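Local coordinates for protein ATP-dependent Clp protease proteolytic subunit (Listeria monocytogenes, PDB 4JCQ) that is the proteolytic subunit of the Clp system, a serine peptidase that probably cleaves misfolded and other proteins into short peptides in a process requiring ATP hydrolysis, at residues H71-I74 and K75-P79; I137-R140 and E141-N144. All blocks are in the same frame, centred on the assembly; numbering follows the deposited sequence.

Contact 1 of 2, residues H71-I74 and K75-P79; sequences HDMI and KFIKP
Met73 reaches forward along the last turn of helix 64-76 to meet Phe76 and Ile77. Its methyl group CE lies 4.2 Å from CD2 of Phe76, and the sulfur SD sits obliquely 5.4 Å from the centroid of that ring, a Met-aromatic contact. The same CE comes to 4.4 Å of CG2 of Ile77. A second pairing begins two residues earlier, where the extended chain of Lys75 passes obliquely by the imidazole of His71, its CE 4.0 Å from NE2. A water in the plane of the imidazole, at its edge, links NE2 to NZ of Lys75, the lysine leg being weak. With CG of His71 turned anti to the backbone N (chi1 171°), the other ring nitrogen, ND1, donates to OD2 of Asp72 at 2.8 Å. That oxygen lies in the ring plane and is met on its anti side, 23° out of the carboxylate plane; this bond and the water probably fix the ring's rotation.

Beneath the side chains, the amide of Phe76 bonds to Asp72 O (2.8 Å) and that of Ile77 to Met73 O (3.2 Å), closing the last helical turns before Ile77 leaves helical geometry. Outward, Met73 packs on Ser39 and Leu43 of helix 32-48, Ile77 on Ile53 of strand 53-59, and OD1 of Asp72 accepts from the backbone of Asn110 of the second subunit. The contact lies at the C-terminal end of the helix in a beta-alpha-beta crossover, strand 53-59 to strand 81-86, of the ClpP/crotonase fold.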
loop_
_atom_site.group_PDB
_atom_site.type_symbol
_atom_site.label_atom_id
_atom_site.label_comp_id
_atom_site.label_asym_id
_atom_site.label_seq_id
_atom_site.Cartn_x
_atom_site.Cartn_y
_atom_site.Cartn_z
ATOM N N HIS H 71 14.820 14.826 -21.026
ATOM C CA HIS H 71 15.864 15.458 -21.843
ATOM C C HIS H 71 15.909 16.948 -21.619
ATOM O O HIS H 71 16.970 17.505 -21.321
ATOM C CB HIS H 71 15.644 15.145 -23.323
ATOM C CG HIS H 71 16.539 15.929 -24.262
ATOM N ND1 HIS H 71 16.284 17.205 -24.612
ATOM C CD2 HIS H 71 17.704 15.565 -24.934
ATOM C CE1 HIS H 71 17.240 17.640 -25.454
ATOM N NE2 HIS H 71 18.109 16.635 -25.652
ATOM N N ASP H 72 14.756 17.600 -21.756
ATOM C CA ASP H 72 14.664 19.056 -21.640
ATOM C C ASP H 72 14.885 19.562 -20.215
ATOM O O ASP H 72 15.465 20.631 -20.024
ATOM C CB ASP H 72 13.331 19.563 -22.198
ATOM C CG ASP H 72 13.289 19.560 -23.721
ATOM O OD1 ASP H 72 12.249 19.960 -24.285
ATOM O OD2 ASP H 72 14.287 19.159 -24.359
ATOM N N MET H 73 14.438 18.795 -19.222
ATOM C CA MET H 73 14.651 19.158 -17.816
ATOM C C MET H 73 16.131 19.128 -17.437
ATOM O O MET H 73 16.594 19.968 -16.660
ATOM C CB MET H 73 13.840 18.260 -16.873
ATOM C CG MET H 73 12.346 18.569 -16.822
ATOM S SD MET H 73 11.910 20.256 -16.334
ATOM C CE MET H 73 12.762 20.416 -14.770
ATOM N N ILE H 74 16.860 18.160 -17.993
ATOM C CA ILE H 74 18.311 18.062 -17.815
ATOM C C ILE H 74 19.009 19.325 -18.326
ATOM O O ILE H 74 19.877 19.874 -17.646
ATOM C CB ILE H 74 18.884 16.792 -18.495
ATOM C CG1 ILE H 74 18.546 15.545 -17.668
ATOM C CG2 ILE H 74 20.394 16.897 -18.687
ATOM C CD1 ILE H 74 18.708 14.237 -18.417
ATOM N N LYS H 75 18.613 19.786 -19.511
ATOM C CA LYS H 75 19.174 21.005 -20.097
ATOM C C LYS H 75 18.661 22.283 -19.426
ATOM O O LYS H 75 19.357 23.300 -19.414
ATOM C CB LYS H 75 18.905 21.058 -21.604
ATOM C CG LYS H 75 19.725 20.067 -22.415
ATOM C CD LYS H 75 19.740 20.438 -23.889
ATOM C CE LYS H 75 20.717 19.568 -24.661
ATOM N NZ LYS H 75 20.890 20.035 -26.063
ATOM N N PHE H 76 17.451 22.219 -18.869
ATOM C CA PHE H 76 16.795 23.381 -18.261
ATOM C C PHE H 76 17.445 23.832 -16.952
ATOM O O PHE H 76 17.679 25.025 -16.751
ATOM C CB PHE H 76 15.298 23.107 -18.052
ATOM C CG PHE H 76 14.550 24.242 -17.407
ATOM C CD1 PHE H 76 14.196 25.370 -18.143
ATOM C CD2 PHE H 76 14.187 24.179 -16.064
ATOM C CE1 PHE H 76 13.504 26.416 -17.549
ATOM C CE2 PHE H 76 13.494 25.222 -15.466
ATOM C CZ PHE H 76 13.152 26.341 -16.209
ATOM N N ILE H 77 17.727 22.877 -16.069
ATOM C CA ILE H 77 18.275 23.183 -14.744
ATOM C C ILE H 77 19.686 23.770 -14.826
ATOM O O ILE H 77 20.423 23.502 -15.777
ATOM C CB ILE H 77 18.240 21.957 -13.795
ATOM C CG1 ILE H 77 19.053 20.788 -14.371
ATOM C CG2 ILE H 77 16.797 21.552 -13.507
ATOM C CD1 ILE H 77 19.309 19.661 -13.392
ATOM N N LYS H 78 20.043 24.581 -13.832
ATOM C CA LYS H 78 21.348 25.246 -13.804
ATOM C C LYS H 78 22.552 24.318 -13.594
ATOM O O LYS H 78 23.563 24.481 -14.278
ATOM C CB LYS H 78 21.361 26.406 -12.797
ATOM C CG LYS H 78 20.938 27.739 -13.400
ATOM C CD LYS H 78 20.970 28.873 -12.384
ATOM C CE LYS H 78 19.650 28.998 -11.641
ATOM N NZ LYS H 78 19.612 30.196 -10.758
ATOM N N PRO H 79 22.455 23.340 -12.662
ATOM C CA PRO H 79 23.598 22.442 -12.455
ATOM C C PRO H 79 24.008 21.667 -13.710
ATOM O O PRO H 79 23.155 21.297 -14.521
ATOM C CB PRO H 79 23.088 21.467 -11.390
ATOM C CG PRO H 79 22.039 22.226 -10.657
ATOM C CD PRO H 79 21.363 23.049 -11.711
HETATM O O HOH W 1 20.641 16.801 -26.731
HETATM O O HOH W 2 22.039 21.449 -17.045
#

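Contact 2 of 2, residues I137-R140 and E141-N144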
loop_
_atom_site.group_PDB
_atom_site.type_symbol
_atom_site.label_atom_id
_atom_site.label_comp_id
_atom_site.label_asym_id
_atom_site.label_seq_id
_atom_site.Cartn_x
_atom_site.Cartn_y
_atom_site.Cartn_z
ATOM N N ILE H 137 6.508 11.270 -39.266
ATOM C CA ILE H 137 7.631 11.857 -40.003
ATOM C C ILE H 137 8.237 13.042 -39.248
ATOM O O ILE H 137 9.455 13.116 -39.085
ATOM C CB ILE H 137 7.218 12.264 -41.443
ATOM C CG1 ILE H 137 6.795 11.033 -42.261
ATOM C CG2 ILE H 137 8.329 13.035 -42.151
ATOM C CD1 ILE H 137 7.809 9.905 -42.295
ATOM N N ARG H 138 7.381 13.950 -38.781
ATOM C CA ARG H 138 7.812 15.120 -38.011
ATOM C C ARG H 138 8.569 14.731 -36.744
ATOM O O ARG H 138 9.627 15.289 -36.453
ATOM C CB ARG H 138 6.612 15.992 -37.642
ATOM C CG ARG H 138 6.211 16.992 -38.705
ATOM C CD ARG H 138 5.175 17.952 -38.151
ATOM N NE ARG H 138 5.137 19.202 -38.902
ATOM C CZ ARG H 138 4.438 20.275 -38.543
ATOM N NH1 ARG H 138 3.705 20.262 -37.435
ATOM N NH2 ARG H 138 4.472 21.364 -39.297
ATOM N N MET H 139 8.012 13.776 -36.001
ATOM C CA MET H 139 8.630 13.247 -34.783
ATOM C C MET H 139 10.013 12.677 -35.082
ATOM O O MET H 139 10.980 12.988 -34.386
ATOM C CB MET H 139 7.740 12.165 -34.163
ATOM C CG MET H 139 8.234 11.601 -32.839
ATOM S SD MET H 139 7.313 10.141 -32.299
ATOM C CE MET H 139 5.714 10.846 -31.905
ATOM N N ARG H 140 10.094 11.854 -36.127
ATOM C CA ARG H 140 11.353 11.237 -36.536
ATOM C C ARG H 140 12.407 12.271 -36.921
ATOM O O ARG H 140 13.559 12.165 -36.502
ATOM C CB ARG H 140 11.125 10.237 -37.679
ATOM C CG ARG H 140 12.378 9.498 -38.138
ATOM C CD ARG H 140 13.071 8.760 -36.994
ATOM N NE ARG H 140 12.214 7.737 -36.396
ATOM C CZ ARG H 140 12.100 6.489 -36.844
ATOM N NH1 ARG H 140 11.285 5.644 -36.232
ATOM N NH2 ARG H 140 12.794 6.087 -37.901
ATOM N N GLU H 141 12.006 13.269 -37.710
ATOM C CA GLU H 141 12.905 14.351 -38.117
ATOM C C GLU H 141 13.453 15.118 -36.910
ATOM O O GLU H 141 14.648 15.415 -36.850
ATOM C CB GLU H 141 12.205 15.306 -39.091
ATOM C CG GLU H 141 11.960 14.714 -40.473
ATOM C CD GLU H 141 11.152 15.621 -41.388
ATOM O OE1 GLU H 141 10.892 15.213 -42.539
ATOM O OE2 GLU H 141 10.774 16.736 -40.964
ATOM N N ARG H 142 12.578 15.418 -35.953
ATOM C CA ARG H 142 12.960 16.124 -34.727
ATOM C C ARG H 142 13.993 15.336 -33.917
ATOM O O ARG H 142 15.021 15.880 -33.514
ATOM C CB ARG H 142 11.721 16.430 -33.875
ATOM C CG ARG H 142 12.008 17.186 -32.583
ATOM C CD ARG H 142 10.743 17.459 -31.779
ATOM N NE ARG H 142 10.026 16.235 -31.406
ATOM C CZ ARG H 142 10.306 15.480 -30.344
ATOM N NH1 ARG H 142 9.593 14.390 -30.098
ATOM N NH2 ARG H 142 11.297 15.805 -29.525
ATOM N N ILE H 143 13.721 14.051 -33.694
ATOM C CA ILE H 143 14.621 13.199 -32.918
ATOM C C ILE H 143 15.935 12.937 -33.666
ATOM O O ILE H 143 17.005 12.921 -33.048
ATOM C CB ILE H 143 13.934 11.880 -32.489
ATOM C CG1 ILE H 143 12.707 12.189 -31.620
ATOM C CG2 ILE H 143 14.903 10.990 -31.716
ATOM C CD1 ILE H 143 11.730 11.041 -31.477
ATOM N N ASN H 144 15.852 12.755 -34.985
ATOM C CA ASN H 144 17.044 12.592 -35.824
ATOM C C ASN H 144 18.002 13.778 -35.717
ATOM O O ASN H 144 19.211 13.588 -35.584
ATOM C CB ASN H 144 16.669 12.356 -37.295
ATOM C CG ASN H 144 16.186 10.940 -37.567
ATOM O OD1 ASN H 144 16.373 10.032 -36.755
ATOM N ND2 ASN H 144 15.560 10.747 -38.723
HETATM O O HOH W 3 14.599 7.792 -39.609
#
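Arg140 and Asn144 meet one turn apart on helix 133-151, the arginine's aliphatic part crossing the amide obliquely, with CG 3.5 Å from ND2 of Asn144. The chain of Arg140 bends twice beyond CG (chi2 56°, chi3 61°), which carries its guanidinium round so that a water at its edge, in plane, accepts from NH2 at 3.0 Å and also from ND2 of Asn144. The two flat groups stand 63° apart, joined by this water rather than stacked. NH2 is also in a salt bridge with Asp163, and OD1 of Asn144 is hydrogen-bonded to Thr162, so both polar ends are tied to the end of helix 155-162 and the residue after it.

Van der Waals packing involves other sides of the helix. Met139 and Ile143 run alongside each other in the same direction, CG to CD1 3.8 Å, and both rest on Val64 of helix 64-76. Arg142 bends at chi3, with CG1 of Ile143 against one face of its guanidinium, near the rim, while NH1 approaches CG of Met139 at 4.1 Å. On the more exposed flank, CG2 of Ile137 touches OE1 of Glu141 at 3.4 Å. In the ClpP family this long helix belongs to the handle region, through which two heptameric rings stack; here the side chain of Arg140 is about 6 Å from that of His116, a predicted active-site residue.

The remaining arginines have polar partners on helix 64-76 and on the second subunit. NH1 of Arg142 forms a salt bridge with Asp68 and its NH2 a hydrogen bond with Asn110 of the second subunit; Arg138 pairs with Glu172 of that subunit.

Regular backbone bonds underlie all this, from Ile137 O to Glu141 N (2.9 Å) through to Arg140 O and Asn144 N (2.8 Å).

Overall arrangement
Contact 1 is the more buried of the two: every touching residue except Lys75 is buried, and it closes a helix of the parallel-sheet core. Contact 2 lies further from the centre of the chain, on a long helix with an exposed flank. The centres of contact 1 and contact 2 are 21 Å apart. The nearest atoms of contact 1 and contact 2 are about 7 Å apart, so the two do not touch. Helix 64-76 nonetheless links them, since it carries contact 1 and, near its start, receives the packing of contact 2. Asn110 of the second subunit bonds to both. Apolar and Met-aromatic packing accompanies a histidine-carboxylate bond in contact 1, whereas arginines with carboxylate partners outside the segments dominate contact 2.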